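Local atomic coordinates of pngf-ii (PDB entry 4R4X), a protein that probably removes N-linked glycans from glycoproteins, as a bacterial peptide:N-glycosidase related to PNGase F. Residues 20-24 against 35-40; 49-53 against 159-163; 70-74 against 173-179. All blocks are in the same frame, centred on the assembly; numbering follows the deposited sequence. Where two conformers were deposited one is given.

In the fold
All three contacts lie in the N-terminal domain, on the same side of the chain's centre. Contact 1 closes before contacts 2 and 3 open. The segments of contacts 2 and 3 alternate along the chain. Strands 23-27, 31-36, 48-54, 59-65 and 70-76 are neighbours in that order, each antiparallel to the next. The centres of contacts 1 and 2 are about 12 Å apart, and those of contacts 2 and 3 about 15 Å. Contacts 1 and 2 share a core of F35, I39, V50 and L162. Contact 3 lies on the other face of the strands from contact 2, and E49 links the two by reaching Y176. Later segments thus pack on both faces of the antiparallel strands.

Contact 1: residues 20-24 against 35-40; sequences QNHII and FNEKIK
N21 and H22 supply acceptors to the first turn of helix 37-40. N21 OD1 takes the bond from K38 N at 2.9 Å, with an N-H...O angle of 166° and the donor tilted 32° from the amide plane. The CG of N21 lies trans to its own backbone N (chi1 179°), which carries the amide across to the helix start. There K38 lies against it, with CD 3.3 Å from N21 ND2. The backbone oxygen of H22 accepts from E37 N at 2.9 Å. The H22 and E37 side chains run side by side in the same direction. E37 OE1 sits near the plane of the imidazole, at its edge, 3.0 Å from H22 CD2. On the strand side, I24 and F35 form a hydrogen-bonded antiparallel pair. I24 N gives to F35 O at 2.9 Å, and F35 N gives to I24 O at 3.0 Å. Their side chains meet too, with I24 CG2 3.8 Å from F35 CE1. I24 CD1 reaches on to the CG of E37.

Further out, N36 is the N-cap. Its OD1 accepts from I39 N at 2.9 Å, so the amides of E37, K38 and I39 each have an oxygen partner. H22 ND1 is bonded to the backbone oxygen of Y8, and K40 NZ makes a salt bridge to E5. Both ties lead to the adjoining strand 3-12. This is the open end of a beta hairpin, strands 23-27 and 31-36, whose second strand runs straight into a short N-capped helix.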
ATOM      1  N   GLN A  20      33.348   5.224  -0.284  1.00 35.65           N
ATOM      2  CA  GLN A  20      32.489   4.656   0.745  1.00 33.78           C
ATOM      3  C   GLN A  20      32.313   5.627   1.921  1.00 31.35           C
ATOM      4  O   GLN A  20      33.077   6.569   2.105  1.00 29.65           O
ATOM      5  CB  GLN A  20      33.053   3.307   1.219  1.00 35.85           C
ATOM      6  CG  GLN A  20      34.501   3.377   1.695  1.00 35.41           C
ATOM      7  CD  GLN A  20      35.034   2.046   2.212  1.00 36.05           C
ATOM      8  OE1 GLN A  20      35.505   1.202   1.445  1.00 37.25           O
ATOM      9  NE2 GLN A  20      34.981   1.870   3.520  1.00 33.03           N
ATOM     10  N   ASN A  21      31.285   5.367   2.718  1.00 31.15           N
ATOM     11  CA  ASN A  21      30.984   6.128   3.924  1.00 27.97           C
ATOM     12  C   ASN A  21      31.629   5.391   5.105  1.00 26.33           C
ATOM     13  O   ASN A  21      31.088   4.399   5.566  1.00 26.25           O
ATOM     14  CB  ASN A  21      29.464   6.182   4.084  1.00 25.89           C
ATOM     15  CG  ASN A  21      29.012   6.926   5.320  1.00 26.17           C
ATOM     16  OD1 ASN A  21      29.786   7.623   5.993  1.00 25.39           O
ATOM     17  ND2 ASN A  21      27.718   6.816   5.601  1.00 25.13           N
ATOM     18  N   HIS A  22      32.783   5.857   5.567  1.00 24.26           N
ATOM     19  CA  HIS A  22      33.573   5.088   6.545  1.00 23.42           C
ATOM     20  C   HIS A  22      32.899   5.035   7.915  1.00 20.92           C
ATOM     21  O   HIS A  22      32.414   6.030   8.422  1.00 19.21           O
ATOM     22  CB  HIS A  22      34.967   5.666   6.706  1.00 24.44           C
ATOM     23  CG  HIS A  22      35.767   5.682   5.440  1.00 27.45           C
ATOM     24  ND1 HIS A  22      36.463   4.584   4.992  1.00 28.80           N
ATOM     25  CD2 HIS A  22      35.974   6.660   4.525  1.00 30.05           C
ATOM     26  CE1 HIS A  22      37.078   4.888   3.863  1.00 30.16           C
ATOM     27  NE2 HIS A  22      36.793   6.140   3.555  1.00 30.32           N
ATOM     28  N   ILE A  23      32.891   3.849   8.501  1.00 20.44           N
ATOM     29  CA  ILE A  23      32.411   3.667   9.859  1.00 19.22           C
ATOM     30  C   ILE A  23      33.411   4.287  10.837  1.00 17.90           C
ATOM     31  O   ILE A  23      34.628   4.245  10.619  1.00 18.35           O
ATOM     32  CB  ILE A  23      32.142   2.167  10.143  1.00 19.25           C
ATOM     33  CG1 ILE A  23      30.976   1.668   9.279  1.00 20.32           C
ATOM     34  CG2 ILE A  23      31.823   1.940  11.617  1.00 19.29           C
ATOM     35  CD1 ILE A  23      31.002   0.179   8.966  1.00 20.56           C
ATOM     36  N   ILE A  24      32.892   4.903  11.892  1.00 16.83           N
ATOM     37  CA  ILE A  24      33.717   5.535  12.916  1.00 16.71           C
ATOM     38  C   ILE A  24      33.252   5.115  14.309  1.00 16.74           C
ATOM     39  O   ILE A  24      32.066   5.162  14.608  1.00 15.42           O
ATOM     40  CB  ILE A  24      33.672   7.078  12.812  1.00 18.33           C
ATOM     41  CG1 ILE A  24      34.049   7.528  11.392  1.00 19.22           C
ATOM     42  CG2 ILE A  24      34.572   7.717  13.879  1.00 18.79           C
ATOM     43  CD1 ILE A  24      33.939   9.025  11.136  1.00 20.72           C
ATOM     44  N   PHE A  35      29.112   5.357  14.735  1.00 16.93           N
ATOM     45  CA  PHE A  35      28.416   5.986  13.644  1.00 16.79           C
ATOM     46  C   PHE A  35      29.266   5.914  12.373  1.00 17.54           C
ATOM     47  O   PHE A  35      29.960   4.895  12.133  1.00 16.69           O
ATOM     48  CB  PHE A  35      27.873   7.403  14.050  1.00 17.49           C
ATOM     49  CG  PHE A  35      28.921   8.472  14.375  1.00 17.42           C
ATOM     50  CD1 PHE A  35      30.281   8.216  14.469  1.00 18.27           C
ATOM     51  CD2 PHE A  35      28.487   9.771  14.644  1.00 18.31           C
ATOM     52  CE1 PHE A  35      31.179   9.240  14.790  1.00 17.95           C
ATOM     53  CE2 PHE A  35      29.370  10.791  14.972  1.00 18.47           C
ATOM     54  CZ  PHE A  35      30.734  10.528  15.027  1.00 18.19           C
ATOM     55  N   ASN A  36      29.184   6.939  11.538  1.00 17.52           N
ATOM     56  CA  ASN A  36      29.958   6.984  10.323  1.00 18.25           C
ATOM     57  C   ASN A  36      30.222   8.428   9.873  1.00 18.91           C
ATOM     58  O   ASN A  36      29.757   9.376  10.503  1.00 18.75           O
ATOM     59  CB  ASN A  36      29.281   6.161   9.235  1.00 18.84           C
ATOM     60  CG  ASN A  36      27.934   6.720   8.814  1.00 21.15           C
ATOM     61  OD1 ASN A  36      27.775   7.936   8.608  1.00 20.07           O
ATOM     62  ND2 ASN A  36      26.952   5.820   8.646  1.00 21.30           N
ATOM     63  N   GLU A  37      30.983   8.566   8.796  1.00 21.84           N
ATOM     64  CA  GLU A  37      31.394   9.889   8.271  1.00 23.14           C
ATOM     65  C   GLU A  37      30.229  10.809   7.920  1.00 22.66           C
ATOM     66  O   GLU A  37      30.174  11.974   8.359  1.00 24.22           O
ATOM     67  CB  GLU A  37      32.326   9.715   7.051  1.00 25.26           C
ATOM     68  CG  GLU A  37      33.789   9.700   7.470  1.00 29.37           C
ATOM     69  CD  GLU A  37      34.765   9.348   6.353  1.00 31.54           C
ATOM     70  OE1 GLU A  37      34.330   9.139   5.193  1.00 34.26           O
ATOM     71  OE2 GLU A  37      35.976   9.278   6.670  1.00 32.32           O
ATOM     72  N   LYS A  38      29.285  10.283   7.152  1.00 23.29           N
ATOM     73  CA  LYS A  38      28.151  11.088   6.711  1.00 23.95           C
ATOM     74  C   LYS A  38      27.301  11.567   7.869  1.00 22.47           C
ATOM     75  O   LYS A  38      26.832  12.689   7.862  1.00 22.35           O
ATOM     76  CB  LYS A  38      27.296  10.323   5.724  1.00 26.17           C
ATOM     77  CG  LYS A  38      27.840  10.316   4.309  1.00 28.99           C
ATOM     78  CD  LYS A  38      27.092   9.279   3.483  1.00 32.05           C
ATOM     79  CE  LYS A  38      26.936   9.673   2.024  1.00 34.76           C
ATOM     80  NZ  LYS A  38      25.610   9.212   1.527  1.00 34.92           N
ATOM     81  N   ILE A  39      27.119  10.724   8.880  1.00 19.87           N
ATOM     82  CA  ILE A  39      26.416  11.147  10.073  1.00 19.28           C
ATOM     83  C   ILE A  39      27.232  12.189  10.853  1.00 19.48           C
ATOM     84  O   ILE A  39      26.690  13.189  11.323  1.00 18.91           O
ATOM     85  CB  ILE A  39      26.098   9.959  10.988  1.00 18.08           C
ATOM     86  CG1 ILE A  39      25.119   9.010  10.294  1.00 18.05           C
ATOM     87  CG2 ILE A  39      25.546  10.459  12.318  1.00 18.54           C
ATOM     88  CD1 ILE A  39      24.861   7.695  11.032  1.00 18.44           C
ATOM     89  N   LYS A  40      28.518  11.935  11.037  1.00 18.87           N
ATOM     90  CA  LYS A  40      29.368  12.886  11.751  1.00 20.39           C
ATOM     91  C   LYS A  40      29.292  14.265  11.069  1.00 21.68           C
ATOM     92  O   LYS A  40      29.140  15.296  11.729  1.00 21.64           O
ATOM     93  CB  LYS A  40      30.816  12.406  11.758  1.00 20.11           C
ATOM     94  CG  LYS A  40      31.745  13.220  12.645  1.00 21.37           C
ATOM     95  CD  LYS A  40      33.151  12.630  12.670  1.00 22.75           C
ATOM     96  CE  LYS A  40      34.167  13.644  13.207  1.00 24.68           C
ATOM     97  NZ  LYS A  40      35.558  13.230  12.904  1.00 25.90           N
TER

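Contact 2: residues 49-53 against 159-163; sequences EVNEI and DQSLF. With ZN (zinc ion), chain B.
E52 and D159 reach one zinc ion from opposite directions, each by its own torsions. E52 has CG trans to its carbonyl carbon (chi1 -65°), and the chain then runs out extended from the strand toward the metal. D159 has CG between its backbone N and carbonyl carbon (chi1 62°), which turns the carboxylate toward the strand. E52 grips the zinc with both oxygens, OE2 standing 2.5 Å from the ion. D159 uses one, with OD2 2.1 Å from the zinc. The two carboxylate planes are only 9° apart; the zinc lies close to the plane of D159 but clearly out of that of E52. E52 OE2 and D159 OD2 are modelled very close together, and their exact separation is doubtful. The ion probably offsets the repulsion between the two acids. D159 is the N-cap residue of helix 160-163, but its side chain makes no capping bond and serves the metal instead.

Beside the site, the ring of F163 turns its edge to the glutamate, with CE2 3.5 Å from E52 OE2. V50 and L162 meet tip to tip, CG2 of V50 being 4.2 Å from CD2 of L162.

Helix 160-163 packs on strands 31-36, 48-54 and 59-65. F35 and I39 pack on both V50 and L162, and F65 also touches L162. F163 makes an edge-to-face stack with F63. The backbone of strand 48-54 is hydrogen-bonded to strand 31-36 and to strand 59-65, one along each edge.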
ATOM      1  N   GLU A  49      20.884   5.698  11.821  1.00 17.06           N
ATOM      2  CA  GLU A  49      21.054   5.227  13.196  1.00 17.10           C
ATOM      3  C   GLU A  49      22.446   5.416  13.746  1.00 16.26           C
ATOM      4  O   GLU A  49      23.451   5.370  13.023  1.00 15.81           O
ATOM      5  CB  GLU A  49      20.699   3.759  13.310  1.00 17.80           C
ATOM      6  CG  GLU A  49      19.222   3.457  13.142  1.00 19.54           C
ATOM      7  CD  GLU A  49      18.989   1.968  13.189  1.00 20.87           C
ATOM      8  OE1 GLU A  49      18.815   1.435  14.316  1.00 21.12           O
ATOM      9  OE2 GLU A  49      19.015   1.352  12.100  1.00 21.58           O
ATOM     10  N   VAL A  50      22.481   5.586  15.055  1.00 15.35           N
ATOM     11  CA  VAL A  50      23.713   5.641  15.819  1.00 16.59           C
ATOM     12  C   VAL A  50      23.575   4.698  17.015  1.00 16.83           C
ATOM     13  O   VAL A  50      22.471   4.481  17.519  1.00 15.51           O
ATOM     14  CB  VAL A  50      23.911   7.122  16.266  1.00 17.95           C
ATOM     15  CG1 VAL A  50      24.629   7.248  17.579  1.00 19.74           C
ATOM     16  CG2 VAL A  50      24.583   7.921  15.160  1.00 17.84           C
ATOM     17  N   ASN A  51      24.694   4.151  17.486  1.00 17.61           N
ATOM     18  CA  ASN A  51      24.685   3.324  18.680  1.00 18.88           C
ATOM     19  C   ASN A  51      25.587   3.947  19.773  1.00 18.11           C
ATOM     20  O   ASN A  51      26.603   4.550  19.475  1.00 16.91           O
ATOM     21  CB  ASN A  51      25.136   1.928  18.254  1.00 21.65           C
ATOM     22  CG  ASN A  51      25.168   0.943  19.390  1.00 24.87           C
ATOM     23  OD1 ASN A  51      24.195   0.219  19.624  1.00 30.70           O
ATOM     24  ND2 ASN A  51      26.289   0.879  20.085  1.00 25.11           N
ATOM     25  N   GLU A  52      25.194   3.835  21.037  1.00 19.51           N
ATOM     26  CA  GLU A  52      26.038   4.268  22.143  1.00 19.33           C
ATOM     27  C   GLU A  52      25.986   3.234  23.241  1.00 19.60           C
ATOM     28  O   GLU A  52      24.922   2.685  23.537  1.00 19.26           O
ATOM     29  CB  GLU A  52      25.603   5.615  22.707  1.00 22.32           C
ATOM     30  CG  GLU A  52      25.755   6.771  21.733  1.00 26.98           C
ATOM     31  CD  GLU A  52      25.666   8.141  22.396  1.00 30.87           C
ATOM     32  OE1 GLU A  52      25.146   8.235  23.527  1.00 37.05           O
ATOM     33  OE2 GLU A  52      26.120   9.135  21.785  1.00 35.57           O
ATOM     34  N   ILE A  53      27.141   2.965  23.836  1.00 18.75           N
ATOM     35  CA  ILE A  53      27.262   1.991  24.899  1.00 18.50           C
ATOM     36  C   ILE A  53      27.757   2.703  26.128  1.00 19.32           C
ATOM     37  O   ILE A  53      28.746   3.409  26.053  1.00 18.50           O
ATOM     38  CB  ILE A  53      28.277   0.893  24.545  1.00 19.00           C
ATOM     39  CG1 ILE A  53      27.800   0.163  23.293  1.00 19.56           C
ATOM     40  CG2 ILE A  53      28.461  -0.045  25.733  1.00 20.41           C
ATOM     41  CD1 ILE A  53      28.636  -1.024  22.874  1.00 20.33           C
ATOM     42  N   ASP A 159      29.129  14.546  21.737  1.00 23.64           N
ATOM     43  CA  ASP A 159      28.085  14.287  20.755  1.00 24.28           C
ATOM     44  C   ASP A 159      26.896  15.225  20.925  1.00 22.64           C
ATOM     45  O   ASP A 159      25.797  14.931  20.456  1.00 21.57           O
ATOM     46  CB  ASP A 159      27.621  12.831  20.841  1.00 24.73           C
ATOM     47  CG  ASP A 159      27.010  12.493  22.186  1.00 27.59           C
ATOM     48  OD1 ASP A 159      26.660  13.430  22.935  1.00 28.06           O
ATOM     49  OD2 ASP A 159      26.881  11.290  22.496  1.00 31.18           O
ATOM     50  N   GLN A 160      27.114  16.353  21.595  1.00 21.46           N
ATOM     51  CA  GLN A 160      26.041  17.321  21.793  1.00 21.85           C
ATOM     52  C   GLN A 160      25.511  17.863  20.465  1.00 20.61           C
ATOM     53  O   GLN A 160      24.318  17.961  20.311  1.00 21.49           O
ATOM     54  CB  GLN A 160      26.463  18.466  22.722  1.00 22.23           C
ATOM     55  CG  GLN A 160      25.301  19.329  23.237  1.00 22.36           C
ATOM     56  CD  GLN A 160      24.774  20.310  22.192  1.00 23.35           C
ATOM     57  OE1 GLN A 160      25.539  20.871  21.406  1.00 22.72           O
ATOM     58  NE2 GLN A 160      23.461  20.496  22.168  1.00 23.47           N
ATOM     59  N   SER A 161      26.359  18.154  19.484  1.00 22.41           N
ATOM     60  CA  SER A 161      25.816  18.694  18.226  1.00 23.72           C
ATOM     61  C   SER A 161      25.051  17.643  17.422  1.00 23.14           C
ATOM     62  O   SER A 161      24.171  17.962  16.627  1.00 21.32           O
ATOM     63  CB  SER A 161      26.904  19.328  17.350  1.00 26.54           C
ATOM     64  OG  SER A 161      27.927  18.413  17.048  1.00 29.98           O
ATOM     65  N   LEU A 162      25.400  16.387  17.612  1.00 24.01           N
ATOM     66  CA  LEU A 162      24.702  15.313  16.929  1.00 25.37           C
ATOM     67  C   LEU A 162      23.245  15.280  17.385  1.00 24.46           C
ATOM     68  O   LEU A 162      22.342  15.187  16.564  1.00 24.49           O
ATOM     69  CB  LEU A 162      25.407  13.981  17.201  1.00 26.50           C
ATOM     70  CG  LEU A 162      24.760  12.751  16.576  1.00 28.24           C
ATOM     71  CD1 LEU A 162      24.698  12.889  15.057  1.00 28.74           C
ATOM     72  CD2 LEU A 162      25.553  11.522  16.985  1.00 28.22           C
ATOM     73  N   PHE A 163      23.014  15.384  18.692  1.00 23.36           N
ATOM     74  CA  PHE A 163      21.663  15.312  19.241  1.00 23.92           C
ATOM     75  C   PHE A 163      20.928  16.656  19.377  1.00 23.96           C
ATOM     76  O   PHE A 163      19.726  16.669  19.448  1.00 23.50           O
ATOM     77  CB  PHE A 163      21.660  14.556  20.578  1.00 24.42           C
ATOM     78  CG  PHE A 163      22.070  13.114  20.446  1.00 25.30           C
ATOM     79  CD1 PHE A 163      21.166  12.159  20.008  1.00 26.06           C
ATOM     80  CD2 PHE A 163      23.374  12.717  20.706  1.00 26.28           C
ATOM     81  CE1 PHE A 163      21.550  10.830  19.859  1.00 26.76           C
ATOM     82  CE2 PHE A 163      23.763  11.388  20.561  1.00 26.49           C
ATOM     83  CZ  PHE A 163      22.848  10.442  20.133  1.00 26.04           C
TER
HETATM   84 ZN    ZN B1001      26.267  10.104  24.103  0.50 23.52          ZN

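Contact 3: residues 70-74 against 173-179; sequences EIVKT and ALTYKDM
Y176 leaves helix 173-179 to meet V72 and T74 on strand 70-74. With its CG trans to the backbone N (chi1 175°), the ring is carried out to the strand. CB of Y176 already touches the strand, 3.9 Å from T74 CB. CG lies beneath the same threonine. The methyl CG2 of T74 stands over one face of the ring, 4.1 Å from the centroid of Y176 and 14° off the normal, a CH-pi contact. CD1 meets V72 CG2 at 3.7 Å. One atom further, CE1 of Y176 comes to 3.6 Å from V72 O, which lies at the ring edge near its plane. The hydroxyl at the tip passes beyond strand 70-74 and is hydrogen-bonded to E49 OE1, on strand 48-54. The ring is therefore held at its face, its edge and its tip.

One turn on, selenomethionine M179 has two conformers; in one of them its methyl lies near V72 CG1, so this touch is doubtful. At the start of the helix A173 sits beside T74, whose OG1 is hydrogen-bonded to the backbone oxygen of K171.

The axes of strand 70-74 and helix 173-179 approach to 8.1 Å, with their directions 148° apart, roughly antiparallel. This is a helix laid on the face of a beta sheet. It is consistent with a LolA/LolB-like domain, in which helices pack against a curved, mainly antiparallel sheet.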
ATOM      1  N   GLU A  70      12.965  14.597  14.984  1.00 25.72           N
ATOM      2  CA  GLU A  70      12.518  13.454  15.796  1.00 24.96           C
ATOM      3  C   GLU A  70      13.602  12.400  15.899  1.00 21.28           C
ATOM      4  O   GLU A  70      14.159  11.996  14.891  1.00 18.56           O
ATOM      5  CB  GLU A  70      11.267  12.828  15.182  1.00 27.02           C
ATOM      6  CG  GLU A  70      10.531  11.799  16.031  1.00 29.64           C
ATOM      7  CD  GLU A  70       9.214  11.338  15.377  1.00 33.64           C
ATOM      8  OE1 GLU A  70       8.855  11.820  14.266  1.00 32.82           O
ATOM      9  OE2 GLU A  70       8.534  10.484  15.969  1.00 37.54           O
ATOM     10  N   ILE A  71      13.867  11.964  17.124  1.00 21.51           N
ATOM     11  CA  ILE A  71      14.741  10.824  17.391  1.00 20.74           C
ATOM     12  C   ILE A  71      14.035   9.830  18.317  1.00 19.86           C
ATOM     13  O   ILE A  71      13.497  10.222  19.358  1.00 19.25           O
ATOM     14  CB  ILE A  71      16.020  11.271  18.131  1.00 21.80           C
ATOM     15  CG1 ILE A  71      16.818  12.291  17.296  1.00 22.95           C
ATOM     16  CG2 ILE A  71      16.912  10.074  18.470  1.00 22.07           C
ATOM     17  CD1 ILE A  71      17.911  12.988  18.099  1.00 22.62           C
ATOM     18  N   VAL A  72      14.091   8.554  17.951  1.00 18.97           N
ATOM     19  CA  VAL A  72      13.658   7.489  18.822  1.00 19.93           C
ATOM     20  C   VAL A  72      14.872   6.671  19.273  1.00 18.96           C
ATOM     21  O   VAL A  72      15.909   6.641  18.601  1.00 17.15           O
ATOM     22  CB  VAL A  72      12.563   6.601  18.197  1.00 20.35           C
ATOM     23  CG1 VAL A  72      11.308   7.428  17.960  1.00 22.37           C
ATOM     24  CG2 VAL A  72      12.991   5.934  16.901  1.00 21.33           C
ATOM     25  N   LYS A  73      14.741   6.046  20.435  1.00 18.23           N
ATOM     26  CA  LYS A  73      15.790   5.204  20.934  1.00 18.87           C
ATOM     27  C   LYS A  73      15.199   3.940  21.537  1.00 18.02           C
ATOM     28  O   LYS A  73      14.045   3.903  21.977  1.00 16.27           O
ATOM     29  CB  LYS A  73      16.683   5.962  21.949  1.00 20.84           C
ATOM     30  CG  LYS A  73      16.223   5.889  23.392  1.00 23.89           C
ATOM     31  CD  LYS A  73      17.091   6.691  24.355  1.00 25.24           C
ATOM     32  CE  LYS A  73      18.102   5.816  25.070  1.00 27.99           C
ATOM     33  NZ  LYS A  73      18.926   6.596  26.053  1.00 29.34           N
ATOM     34  N   THR A  74      16.006   2.899  21.545  1.00 17.17           N
ATOM     35  CA  THR A  74      15.651   1.693  22.237  1.00 19.47           C
ATOM     36  C   THR A  74      16.906   1.278  22.996  1.00 21.73           C
ATOM     37  O   THR A  74      18.035   1.461  22.494  1.00 22.59           O
ATOM     38  CB  THR A  74      15.092   0.648  21.239  1.00 20.49           C
ATOM     39  OG1 THR A  74      14.184  -0.231  21.901  1.00 20.83           O
ATOM     40  CG2 THR A  74      16.179  -0.147  20.597  1.00 22.45           C
ATOM     41  N   ALA A 173      11.495  -2.334  21.368  1.00 15.91           N
ATOM     42  CA  ALA A 173      12.253  -2.669  20.167  1.00 16.03           C
ATOM     43  C   ALA A 173      11.365  -2.801  18.914  1.00 15.83           C
ATOM     44  O   ALA A 173      11.767  -2.412  17.829  1.00 15.85           O
ATOM     45  CB  ALA A 173      13.070  -3.943  20.379  1.00 16.61           C
ATOM     46  N   LEU A 174      10.180  -3.368  19.060  1.00 15.85           N
ATOM     47  CA  LEU A 174       9.298  -3.549  17.905  1.00 16.64           C
ATOM     48  C   LEU A 174       8.816  -2.209  17.385  1.00 14.97           C
ATOM     49  O   LEU A 174       8.769  -1.988  16.181  1.00 14.03           O
ATOM     50  CB  LEU A 174       8.094  -4.428  18.248  1.00 18.59           C
ATOM     51  CG  LEU A 174       8.432  -5.906  18.474  1.00 20.80           C
ATOM     52  CD1 LEU A 174       7.202  -6.639  18.994  1.00 22.50           C
ATOM     53  CD2 LEU A 174       8.960  -6.557  17.208  1.00 22.48           C
ATOM     54  N   THR A 175       8.427  -1.333  18.296  1.00 13.48           N
ATOM     55  CA  THR A 175       7.976  -0.000  17.932  1.00 13.69           C
ATOM     56  C   THR A 175       9.096   0.833  17.285  1.00 13.36           C
ATOM     57  O   THR A 175       8.866   1.558  16.320  1.00 12.86           O
ATOM     58  CB  THR A 175       7.402   0.724  19.170  1.00 13.65           C
ATOM     59  OG1 THR A 175       6.305  -0.040  19.671  1.00 14.11           O
ATOM     60  CG2 THR A 175       6.945   2.112  18.826  1.00 14.00           C
ATOM     61  N   TYR A 176      10.288   0.750  17.853  1.00 14.03           N
ATOM     62  CA  TYR A 176      11.472   1.422  17.317  1.00 14.29           C
ATOM     63  C   TYR A 176      11.627   1.113  15.804  1.00 14.17           C
ATOM     64  O   TYR A 176      11.722   2.024  14.969  1.00 13.06           O
ATOM     65  CB  TYR A 176      12.695   0.972  18.129  1.00 14.37           C
ATOM     66  CG  TYR A 176      14.011   1.484  17.627  1.00 14.46           C
ATOM     67  CD1 TYR A 176      14.498   2.731  18.025  1.00 14.62           C
ATOM     68  CD2 TYR A 176      14.802   0.705  16.800  1.00 14.54           C
ATOM     69  CE1 TYR A 176      15.707   3.211  17.560  1.00 14.76           C
ATOM     70  CE2 TYR A 176      16.019   1.167  16.348  1.00 14.99           C
ATOM     71  CZ  TYR A 176      16.459   2.419  16.735  1.00 14.59           C
ATOM     72  OH  TYR A 176      17.635   2.865  16.251  1.00 16.06           O
ATOM     73  N   LYS A 177      11.611  -0.175  15.464  1.00 14.16           N
ATOM     74  CA  LYS A 177      11.798  -0.608  14.075  1.00 15.22           C
ATOM     75  C   LYS A 177      10.649  -0.142  13.201  1.00 14.80           C
ATOM     76  O   LYS A 177      10.853   0.266  12.050  1.00 13.75           O
ATOM     77  CB  LYS A 177      11.909  -2.135  13.987  1.00 16.70           C
ATOM     78  CG  LYS A 177      13.139  -2.726  14.668  1.00 19.02           C
ATOM     79  CD  LYS A 177      14.408  -2.382  13.926  1.00 22.20           C
ATOM     80  CE  LYS A 177      15.593  -3.151  14.485  1.00 24.75           C
ATOM     81  NZ  LYS A 177      16.734  -2.983  13.572  1.00 27.36           N
ATOM     82  N   ASP A 178       9.442  -0.230  13.750  1.00 14.41           N
ATOM     83  CA  ASP A 178       8.222   0.172  13.043  1.00 15.19           C
ATOM     84  C   ASP A 178       8.268   1.642  12.661  1.00 16.21           C
ATOM     85  O   ASP A 178       7.899   2.023  11.541  1.00 15.29           O
ATOM     86  CB  ASP A 178       6.992  -0.098  13.923  1.00 15.25           C
ATOM     87  CG  ASP A 178       5.675   0.136  13.188  1.00 16.16           C
ATOM     88  OD1 ASP A 178       5.362  -0.618  12.233  1.00 15.80           O
ATOM     89  OD2 ASP A 178       4.927   1.058  13.593  1.00 17.51           O
HETATM   90  N   MSE A 179       8.745   2.471  13.588  1.00 16.35           N
HETATM   91  CA  MSE A 179       8.821   3.915  13.338  0.50 16.82           C
HETATM   92  C   MSE A 179       9.869   4.228  12.299  1.00 16.15           C
HETATM   93  O   MSE A 179       9.659   5.106  11.445  1.00 14.45           O
HETATM   94  CB  MSE A 179       9.039   4.684  14.636  0.50 18.26           C
HETATM   95  CG  MSE A 179       7.745   4.582  15.445  0.50 20.32           C
HETATM   96 SE   MSE A 179       7.937   5.516  17.160  0.50 25.82          SE
HETATM   97  CE  MSE A 179       7.919   7.365  16.475  0.50 24.05           C
TER